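Local coordinates for glutaryl-CoA dehydrogenase (Mycobacterium smegmatis, PDB 3SF6), which belongs to the acyl-CoA dehydrogenase family of flavoproteins and binds dihydroflavine-adenine dinucleotide as a four-chain assembly, at residues A[40-43]-A[44-48]; A[103-106]-A[107-110]; A[365-368]-A[369-373]. One frame throughout, in Å; residues are numbered along the deposited sequence.

Interaction 1. Residues A[40-43]-A[44-48]; sequences TVRS and VVQRR
Helix 32-49, in the N-terminal helical part of this acyl-CoA dehydrogenase fold, carries three i to i+4 side-chain contacts near its C-terminal end, of which S43 with R47 is the hydrogen-bonded one. R47 NE gives a hydrogen bond to S43 OG at 2.8 Å, with an N-H...O angle of 156° and the oxygen at the edge of the guanidinium, in its plane. R47 NH2 adds a weak second bond to the same oxygen at 3.3 Å. A bend at chi3 (-72°) folds the arginine back over the turn and lays one guanidinium face over S43 O, which also receives the backbone bond from R47 N at 2.9 Å. V44 N, V45 N and Q46 N bond to T40 O, V41 O and R42 O, and the helix widens into a pi-type turn at 45-48. On another side of the helix, in the Q46 conformer modelled here, one of two, R42 and Q46 run side by side, pointing the same way; the R42 guanidinium continues to a salt bridge with E100. The buried side is apolar: V41 CG1 lies 4.3 Å from V45 CG2, and both valines pack on L101 of helix 91-104.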
ATOM      1  N   THR A  40      -9.564 -35.360   5.376  1.00  7.05           N
ATOM      2  CA  THR A  40      -8.625 -36.405   5.837  1.00  8.76           C
ATOM      3  C   THR A  40      -7.271 -35.798   6.232  1.00  8.36           C
ATOM      4  O   THR A  40      -6.707 -36.110   7.290  1.00  9.38           O
ATOM      5  CB  THR A  40      -8.421 -37.487   4.746  1.00  9.17           C
ATOM      6  OG1 THR A  40      -9.667 -38.157   4.515  1.00 11.52           O
ATOM      7  CG2 THR A  40      -7.406 -38.523   5.210  1.00 12.84           C
ATOM      8  N   VAL A  41      -6.756 -34.910   5.399  1.00  7.92           N
ATOM      9  CA  VAL A  41      -5.498 -34.270   5.688  1.00  7.65           C
ATOM     10  C   VAL A  41      -5.640 -33.315   6.869  1.00  8.53           C
ATOM     11  O   VAL A  41      -4.778 -33.276   7.765  1.00  8.77           O
ATOM     12  CB  VAL A  41      -4.932 -33.545   4.458  1.00  7.96           C
ATOM     13  CG1 VAL A  41      -3.587 -32.856   4.756  1.00  8.17           C
ATOM     14  CG2 VAL A  41      -4.723 -34.521   3.276  1.00  9.74           C
ATOM     15  N   ARG A  42      -6.755 -32.591   6.946  1.00  8.48           N
ATOM     16  CA  ARG A  42      -6.977 -31.713   8.106  1.00  9.01           C
ATOM     17  C   ARG A  42      -6.910 -32.518   9.407  1.00  9.78           C
ATOM     18  O   ARG A  42      -6.324 -32.071  10.403  1.00 10.06           O
ATOM     19  CB  ARG A  42      -8.326 -31.008   7.982  1.00  9.41           C
ATOM     20  CG  ARG A  42      -8.607 -30.004   9.093  1.00 11.53           C
ATOM     21  CD  ARG A  42      -9.929 -29.306   8.868  1.00 13.73           C
ATOM     22  NE  ARG A  42      -9.905 -28.483   7.671  1.00 16.72           N
ATOM     23  CZ  ARG A  42     -10.968 -27.907   7.133  1.00 15.47           C
ATOM     24  NH1 ARG A  42     -12.172 -28.029   7.700  1.00 19.43           N
ATOM     25  NH2 ARG A  42     -10.850 -27.194   6.051  1.00 14.06           N
ATOM     26  N   SER A  43      -7.525 -33.697   9.419  1.00  8.70           N
ATOM     27  CA  SER A  43      -7.527 -34.527  10.626  1.00  9.95           C
ATOM     28  C   SER A  43      -6.128 -34.987  10.991  1.00 10.28           C
ATOM     29  O   SER A  43      -5.738 -34.937  12.162  1.00 11.77           O
ATOM     30  CB  SER A  43      -8.472 -35.722  10.456  1.00 10.51           C
ATOM     31  OG  SER A  43      -8.507 -36.457  11.664  1.00 15.35           O
ATOM     32  N   VAL A  44      -5.337 -35.356   9.987  1.00 10.11           N
ATOM     33  CA  VAL A  44      -3.925 -35.726  10.210  1.00 10.09           C
ATOM     34  C   VAL A  44      -3.160 -34.547  10.832  1.00 10.52           C
ATOM     35  O   VAL A  44      -2.390 -34.723  11.802  1.00 10.15           O
ATOM     36  CB  VAL A  44      -3.220 -36.214   8.917  1.00 11.13           C
ATOM     37  CG1 VAL A  44      -1.716 -36.446   9.169  1.00 12.43           C
ATOM     38  CG2 VAL A  44      -3.860 -37.512   8.356  1.00 13.08           C
ATOM     39  N   VAL A  45      -3.390 -33.347  10.305  1.00  9.47           N
ATOM     40  CA  VAL A  45      -2.715 -32.185  10.829  1.00  9.35           C
ATOM     41  C   VAL A  45      -3.102 -31.887  12.264  1.00 10.47           C
ATOM     42  O   VAL A  45      -2.224 -31.652  13.115  1.00 11.10           O
ATOM     43  CB  VAL A  45      -2.934 -30.982   9.915  1.00  9.31           C
ATOM     44  CG1 VAL A  45      -2.441 -29.663  10.568  1.00  9.07           C
ATOM     45  CG2 VAL A  45      -2.253 -31.276   8.562  1.00 10.03           C
ATOM     46  N   GLN A  46      -4.394 -31.947  12.547  1.00 12.68           N
ATOM     47  CA  GLN A  46      -4.889 -31.654  13.893  0.50 14.72           C
ATOM     48  C   GLN A  46      -4.349 -32.678  14.895  1.00 15.75           C
ATOM     49  O   GLN A  46      -4.026 -32.334  16.020  1.00 16.85           O
ATOM     50  CB  GLN A  46      -6.426 -31.605  13.897  0.50 16.34           C
ATOM     51  CG  GLN A  46      -6.973 -30.342  13.196  0.50 18.28           C
ATOM     52  CD  GLN A  46      -8.492 -30.345  12.988  0.50 21.21           C
ATOM     53  OE1 GLN A  46      -9.152 -31.364  13.136  0.50 23.51           O
ATOM     54  NE2 GLN A  46      -9.036 -29.193  12.614  0.50 24.52           N
ATOM     55  N   ARG A  47      -4.219 -33.928  14.471  1.00 16.83           N
ATOM     56  CA  ARG A  47      -3.814 -34.999  15.383  1.00 19.20           C
ATOM     57  C   ARG A  47      -2.314 -35.191  15.533  1.00 19.00           C
ATOM     58  O   ARG A  47      -1.830 -35.427  16.660  1.00 19.52           O
ATOM     59  CB  ARG A  47      -4.509 -36.301  14.980  1.00 21.55           C
ATOM     60  CG  ARG A  47      -6.048 -36.214  15.209  1.00 26.76           C
ATOM     61  CD  ARG A  47      -6.769 -37.509  14.879  1.00 33.34           C
ATOM     62  NE  ARG A  47      -6.855 -37.797  13.435  1.00 35.62           N
ATOM     63  CZ  ARG A  47      -5.963 -38.509  12.729  1.00 39.86           C
ATOM     64  NH1 ARG A  47      -4.889 -39.044  13.315  1.00 41.60           N
ATOM     65  NH2 ARG A  47      -6.143 -38.695  11.416  1.00 38.64           N
ATOM     66  N   ARG A  48      -1.566 -35.057  14.434  1.00 16.08           N
ATOM     67  CA  ARG A  48      -0.175 -35.477  14.388  1.00 16.53           C
ATOM     68  C   ARG A  48       0.786 -34.306  14.290  1.00 15.02           C
ATOM     69  O   ARG A  48       1.974 -34.469  14.551  1.00 17.66           O
ATOM     70  CB  ARG A  48       0.035 -36.449  13.218  1.00 17.89           C
TER

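Interaction 2. Residues A[103-106]-A[107-110]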
ATOM      1  N   ALA A 103      -1.470 -24.957   6.850  1.00  5.41           N
ATOM      2  CA  ALA A 103      -2.228 -24.445   7.972  1.00  5.56           C
ATOM      3  C   ALA A 103      -1.671 -25.009   9.286  1.00  5.78           C
ATOM      4  O   ALA A 103      -1.687 -24.344  10.323  1.00  6.64           O
ATOM      5  CB  ALA A 103      -3.750 -24.739   7.818  1.00  5.47           C
ATOM      6  N   GLY A 104      -1.181 -26.249   9.234  1.00  5.99           N
ATOM      7  CA  GLY A 104      -0.367 -26.808  10.301  1.00  6.04           C
ATOM      8  C   GLY A 104       0.937 -26.022  10.419  1.00  5.87           C
ATOM      9  O   GLY A 104       1.138 -25.303  11.411  1.00  6.94           O
ATOM     10  N   ASP A 105       1.799 -26.141   9.416  1.00  5.75           N
ATOM     11  CA  ASP A 105       3.068 -25.403   9.405  1.00  5.80           C
ATOM     12  C   ASP A 105       3.714 -25.460   8.017  1.00  5.65           C
ATOM     13  O   ASP A 105       3.806 -26.549   7.414  1.00  5.58           O
ATOM     14  CB  ASP A 105       4.042 -26.023  10.427  1.00  5.95           C
ATOM     15  CG  ASP A 105       5.309 -25.224  10.589  1.00  6.40           C
ATOM     16  OD1 ASP A 105       5.299 -24.239  11.357  1.00  7.03           O
ATOM     17  OD2 ASP A 105       6.297 -25.588   9.934  1.00  7.15           O
ATOM     18  N   SER A 106       4.245 -24.341   7.544  1.00  6.21           N
ATOM     19  CA  SER A 106       4.915 -24.316   6.240  1.00  5.85           C
ATOM     20  C   SER A 106       6.148 -25.223   6.176  1.00  6.81           C
ATOM     21  O   SER A 106       6.487 -25.731   5.103  1.00  7.99           O
ATOM     22  CB  SER A 106       5.410 -22.919   5.899  1.00  6.42           C
ATOM     23  OG  SER A 106       4.405 -21.949   5.860  1.00  6.65           O
ATOM     24  N   GLY A 107       6.850 -25.376   7.299  1.00  6.70           N
ATOM     25  CA  GLY A 107       8.007 -26.280   7.336  1.00  6.75           C
ATOM     26  C   GLY A 107       7.652 -27.713   7.052  1.00  7.46           C
ATOM     27  O   GLY A 107       8.363 -28.436   6.321  1.00  8.34           O
ATOM     28  N   ILE A 108       6.548 -28.156   7.627  1.00  7.47           N
ATOM     29  CA  ILE A 108       6.037 -29.485   7.402  1.00  9.25           C
ATOM     30  C   ILE A 108       5.599 -29.638   5.938  1.00  8.99           C
ATOM     31  O   ILE A 108       5.965 -30.600   5.277  1.00  9.05           O
ATOM     32  CB  ILE A 108       4.887 -29.843   8.382  1.00  9.10           C
ATOM     33  CG1 ILE A 108       5.343 -29.763   9.872  1.00 13.80           C
ATOM     34  CG2 ILE A 108       4.284 -31.192   8.024  1.00 12.16           C
ATOM     35  CD1 ILE A 108       6.550 -30.569  10.274  1.00 16.07           C
ATOM     36  N   ARG A 109       4.853 -28.679   5.394  1.00  7.77           N
ATOM     37  CA  ARG A 109       4.464 -28.734   3.995  1.00  7.35           C
ATOM     38  C   ARG A 109       5.724 -28.740   3.096  1.00  6.51           C
ATOM     39  O   ARG A 109       5.731 -29.392   2.032  1.00  7.57           O
ATOM     40  CB  ARG A 109       3.549 -27.567   3.633  1.00  7.49           C
ATOM     41  CG  ARG A 109       2.761 -27.686   2.314  1.00  8.73           C
ATOM     42  CD  ARG A 109       3.461 -27.153   1.071  1.00  8.08           C
ATOM     43  NE  ARG A 109       3.894 -25.788   1.282  1.00  8.52           N
ATOM     44  CZ  ARG A 109       5.106 -25.282   1.105  1.00  9.62           C
ATOM     45  NH1 ARG A 109       6.099 -25.970   0.527  1.00  8.88           N
ATOM     46  NH2 ARG A 109       5.313 -24.026   1.446  1.00  7.26           N
ATOM     47  N   SER A 110       6.767 -28.000   3.503  1.00  6.52           N
ATOM     48  CA  SER A 110       8.029 -27.983   2.739  1.00  7.01           C
ATOM     49  C   SER A 110       8.686 -29.361   2.615  1.00  7.83           C
ATOM     50  O   SER A 110       9.198 -29.723   1.563  1.00  7.24           O
ATOM     51  CB  SER A 110       9.058 -26.980   3.291  1.00  7.48           C
ATOM     52  OG  SER A 110       8.559 -25.650   3.332  1.00  8.38           O
TER
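S106 O is gripped twice by S110, once through the backbone and once through the side chain. S110 N donates to S106 O at 2.8 Å as a helical i to i+4 bond, and S110 OG donates to the same oxygen at 2.7 Å. The two donors arrive from opposite faces of the carbonyl plane, the hydroxyl standing 36° out of it. With OG beside its own backbone N (chi1 -57°), the hydroxyl can turn back onto the preceding turn; S110 OG is also hydrogen-bonded to Y381 OH. The guanidinium of R109 lies with one face over S106 O, its centre beneath the oxygen, while R109 NE forms a salt bridge with E102.

D105 is the N-cap of helix 106-126. Its OD2 takes weak capping bonds from G107 N at 2.7 Å and from I108 N at 3.5 Å, and D105 O receives a straighter bond from R109 N at 3.1 Å (N-H...O angle 169°). I108 CG1 comes within 4.0 Å of D105 CB, and the isoleucine also packs on I53 and W56 of helix 53-59.

The other carboxylate oxygen of D105 is engaged by R370 and N374. One buried carboxylate thus caps a helix with one oxygen and pairs with an arginine through the other; the helix's N-terminal N-H groups and R370 would together be expected to favour its ionised form.

Interaction 3. Residues A[365-368]-A[369-373]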
ATOM      1  N   GLU A 365       1.792 -18.933  22.115  1.00 16.72           N
ATOM      2  CA  GLU A 365       0.385 -19.171  22.542  1.00 17.64           C
ATOM      3  C   GLU A 365      -0.528 -19.180  21.280  1.00 15.90           C
ATOM      4  O   GLU A 365      -1.519 -19.903  21.244  1.00 16.65           O
ATOM      5  CB  GLU A 365      -0.117 -18.096  23.503  1.00 19.29           C
ATOM      6  CG  GLU A 365      -1.571 -18.305  23.980  1.00 24.34           C
ATOM      7  CD  GLU A 365      -2.088 -17.243  24.963  1.00 31.13           C
ATOM      8  OE1 GLU A 365      -1.415 -16.204  25.187  1.00 31.40           O
ATOM      9  OE2 GLU A 365      -3.211 -17.449  25.490  1.00 36.04           O
ATOM     10  N   TYR A 366      -0.198 -18.361  20.284  1.00 11.14           N
ATOM     11  CA  TYR A 366      -0.932 -18.274  19.028  1.00  9.54           C
ATOM     12  C   TYR A 366       0.027 -18.582  17.894  1.00  7.81           C
ATOM     13  O   TYR A 366       1.243 -18.376  18.060  1.00  9.32           O
ATOM     14  CB  TYR A 366      -1.497 -16.846  18.846  1.00 10.05           C
ATOM     15  CG  TYR A 366      -2.598 -16.537  19.838  1.00 10.35           C
ATOM     16  CD1 TYR A 366      -3.871 -17.002  19.635  1.00 11.95           C
ATOM     17  CD2 TYR A 366      -2.337 -15.876  21.030  1.00 14.29           C
ATOM     18  CE1 TYR A 366      -4.906 -16.771  20.568  1.00 14.04           C
ATOM     19  CE2 TYR A 366      -3.379 -15.645  21.972  1.00 15.03           C
ATOM     20  CZ  TYR A 366      -4.649 -16.068  21.706  1.00 14.45           C
ATOM     21  OH  TYR A 366      -5.696 -15.897  22.619  1.00 14.68           O
ATOM     22  N   PRO A 367      -0.499 -19.059  16.731  1.00  7.31           N
ATOM     23  CA  PRO A 367       0.362 -19.530  15.645  1.00  6.18           C
ATOM     24  C   PRO A 367       0.877 -18.449  14.697  1.00  6.05           C
ATOM     25  O   PRO A 367       1.617 -18.752  13.753  1.00  6.06           O
ATOM     26  CB  PRO A 367      -0.570 -20.513  14.916  1.00  7.54           C
ATOM     27  CG  PRO A 367      -1.898 -19.893  15.050  1.00  7.31           C
ATOM     28  CD  PRO A 367      -1.922 -19.401  16.458  1.00  6.27           C
ATOM     29  N   VAL A 368       0.439 -17.199  14.900  1.00  6.09           N
ATOM     30  CA  VAL A 368       0.604 -16.148  13.901  1.00  6.50           C
ATOM     31  C   VAL A 368       2.070 -15.762  13.605  1.00  6.24           C
ATOM     32  O   VAL A 368       2.449 -15.624  12.443  1.00  7.75           O
ATOM     33  CB  VAL A 368      -0.283 -14.929  14.266  1.00  5.96           C
ATOM     34  CG1 VAL A 368      -0.087 -13.788  13.268  1.00  6.39           C
ATOM     35  CG2 VAL A 368      -1.791 -15.395  14.314  1.00  7.49           C
ATOM     36  N   MET A 369       2.882 -15.575  14.656  1.00  7.37           N
ATOM     37  CA  MET A 369       4.264 -15.216  14.433  1.00  6.38           C
ATOM     38  C   MET A 369       5.010 -16.357  13.736  1.00  5.69           C
ATOM     39  O   MET A 369       5.876 -16.088  12.883  1.00  5.58           O
ATOM     40  CB  MET A 369       4.987 -14.794  15.722  1.00  7.88           C
ATOM     41  CG  MET A 369       4.611 -13.401  16.142  1.00 10.90           C
ATOM     42  SD  MET A 369       5.157 -12.136  15.011  1.00 13.92           S
ATOM     43  CE  MET A 369       6.991 -12.387  14.917  1.00 10.79           C
ATOM     44  N   ARG A 370       4.713 -17.603  14.103  1.00  5.05           N
ATOM     45  CA  ARG A 370       5.354 -18.762  13.426  1.00  5.31           C
ATOM     46  C   ARG A 370       5.010 -18.747  11.929  1.00  5.28           C
ATOM     47  O   ARG A 370       5.888 -18.882  11.079  1.00  5.28           O
ATOM     48  CB  ARG A 370       4.900 -20.060  14.086  1.00  5.36           C
ATOM     49  CG  ARG A 370       5.424 -21.306  13.387  1.00  6.86           C
ATOM     50  CD  ARG A 370       5.264 -22.555  14.224  1.00  6.80           C
ATOM     51  NE  ARG A 370       3.922 -22.678  14.781  1.00  7.36           N
ATOM     52  CZ  ARG A 370       2.864 -23.099  14.084  1.00  6.58           C
ATOM     53  NH1 ARG A 370       1.668 -23.149  14.667  1.00  8.52           N
ATOM     54  NH2 ARG A 370       2.972 -23.493  12.803  1.00  6.74           N
ATOM     55  N   HIS A 371       3.727 -18.600  11.622  1.00  5.54           N
ATOM     56  CA  HIS A 371       3.297 -18.490  10.239  1.00  5.56           C
ATOM     57  C   HIS A 371       3.970 -17.328   9.500  1.00  5.25           C
ATOM     58  O   HIS A 371       4.485 -17.527   8.391  1.00  4.79           O
ATOM     59  CB  HIS A 371       1.789 -18.366  10.092  1.00  5.50           C
ATOM     60  CG  HIS A 371       1.050 -19.635  10.317  1.00  5.79           C
ATOM     61  ND1 HIS A 371       1.337 -20.821   9.660  1.00  5.58           N
ATOM     62  CD2 HIS A 371      -0.008 -19.885  11.119  1.00  5.25           C
ATOM     63  CE1 HIS A 371       0.475 -21.744  10.053  1.00  6.65           C
ATOM     64  NE2 HIS A 371      -0.360 -21.204  10.932  1.00  6.47           N
ATOM     65  N   ALA A 372       3.995 -16.142  10.101  1.00  5.15           N
ATOM     66  CA  ALA A 372       4.573 -14.970   9.451  1.00  6.12           C
ATOM     67  C   ALA A 372       6.075 -15.198   9.188  1.00  6.32           C
ATOM     68  O   ALA A 372       6.557 -14.914   8.098  1.00  6.77           O
ATOM     69  CB  ALA A 372       4.349 -13.708  10.302  1.00  7.12           C
ATOM     70  N   ASN A 373       6.804 -15.741  10.174  1.00  4.99           N
ATOM     71  CA  ASN A 373       8.217 -15.976   9.987  1.00  5.12           C
ATOM     72  C   ASN A 373       8.476 -17.080   8.948  1.00  5.17           C
ATOM     73  O   ASN A 373       9.331 -16.910   8.069  1.00  5.52           O
ATOM     74  CB  ASN A 373       8.887 -16.338  11.313  1.00  4.84           C
ATOM     75  CG  ASN A 373       9.124 -15.112  12.226  1.00  6.95           C
ATOM     76  OD1 ASN A 373       8.812 -13.949  11.878  1.00  9.26           O
ATOM     77  ND2 ASN A 373       9.730 -15.373  13.363  1.00  5.43           N
TER
HETATM   78  O   HOH W   1       1.673 -15.498  17.390  1.00  3.92           O
HETATM   79  O   HOH W   2       3.654 -18.312  16.700  1.00  4.22           O
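P367 and H371 are joined first by a backbone hydrogen bond, H371 N to P367 O at 3.0 Å and nearly linear at 172°, and A372 N repeats the pattern to V368 O at 2.9 Å. These are the opening i to i+4 bonds of helix 368-380. Two waters prolong the polar network ahead of them, both within hydrogen-bonding distance of Y366 O: water 2 donates to it and accepts from R370 N at 2.9 Å, while water 1 accepts from M369 N at 3.0 Å. Solvent thus links early helical N-H groups to the carbonyl before the proline.

The van der Waals contacts gather on P367, at its CB and its carbonyl. R370 NH1 reaches P367 CB at 3.5 Å, because the bend at chi3 (48°) turns the guanidinium back along the helix start, with one face toward P367 O. H371 CD2 approaches the same CB at 3.9 Å and P367 O at 3.3 Å, the imidazole meeting the carbonyl obliquely.

The polar ends are held by neighbouring parts of the fold: H371 NE2 is hydrogen-bonded to D275 and R370 NH2 forms a salt bridge with D105. This helix start is thereby set between helices 252-286, touched by P367 and H371, and 332-357, touched by V368 and A372, while M369 packs on N373 of a second subunit.

How the interactions relate
The three contacts come in chain order and show how local helix geometry can be joined into a tertiary framework. Interactions 1 and 2 share the N-terminal domain, on helix 32-49 and at the junction of helices 91-104 and 106-126; their centres are about 12 Å apart, and V45 CG1 packs on G104 CA at 3.5 Å. Interaction 3, in the C-terminal domain, has its centre also about 12 Å from that of interaction 2; beside the salt bridge between them, R370 NH2 probably hydrogen-bonds to G104 O (2.9 Å). Interactions 1 and 3, about 19 Å between centres, do not touch. The middle contact therefore connects the N-terminal helices to the C-terminal helical bundle.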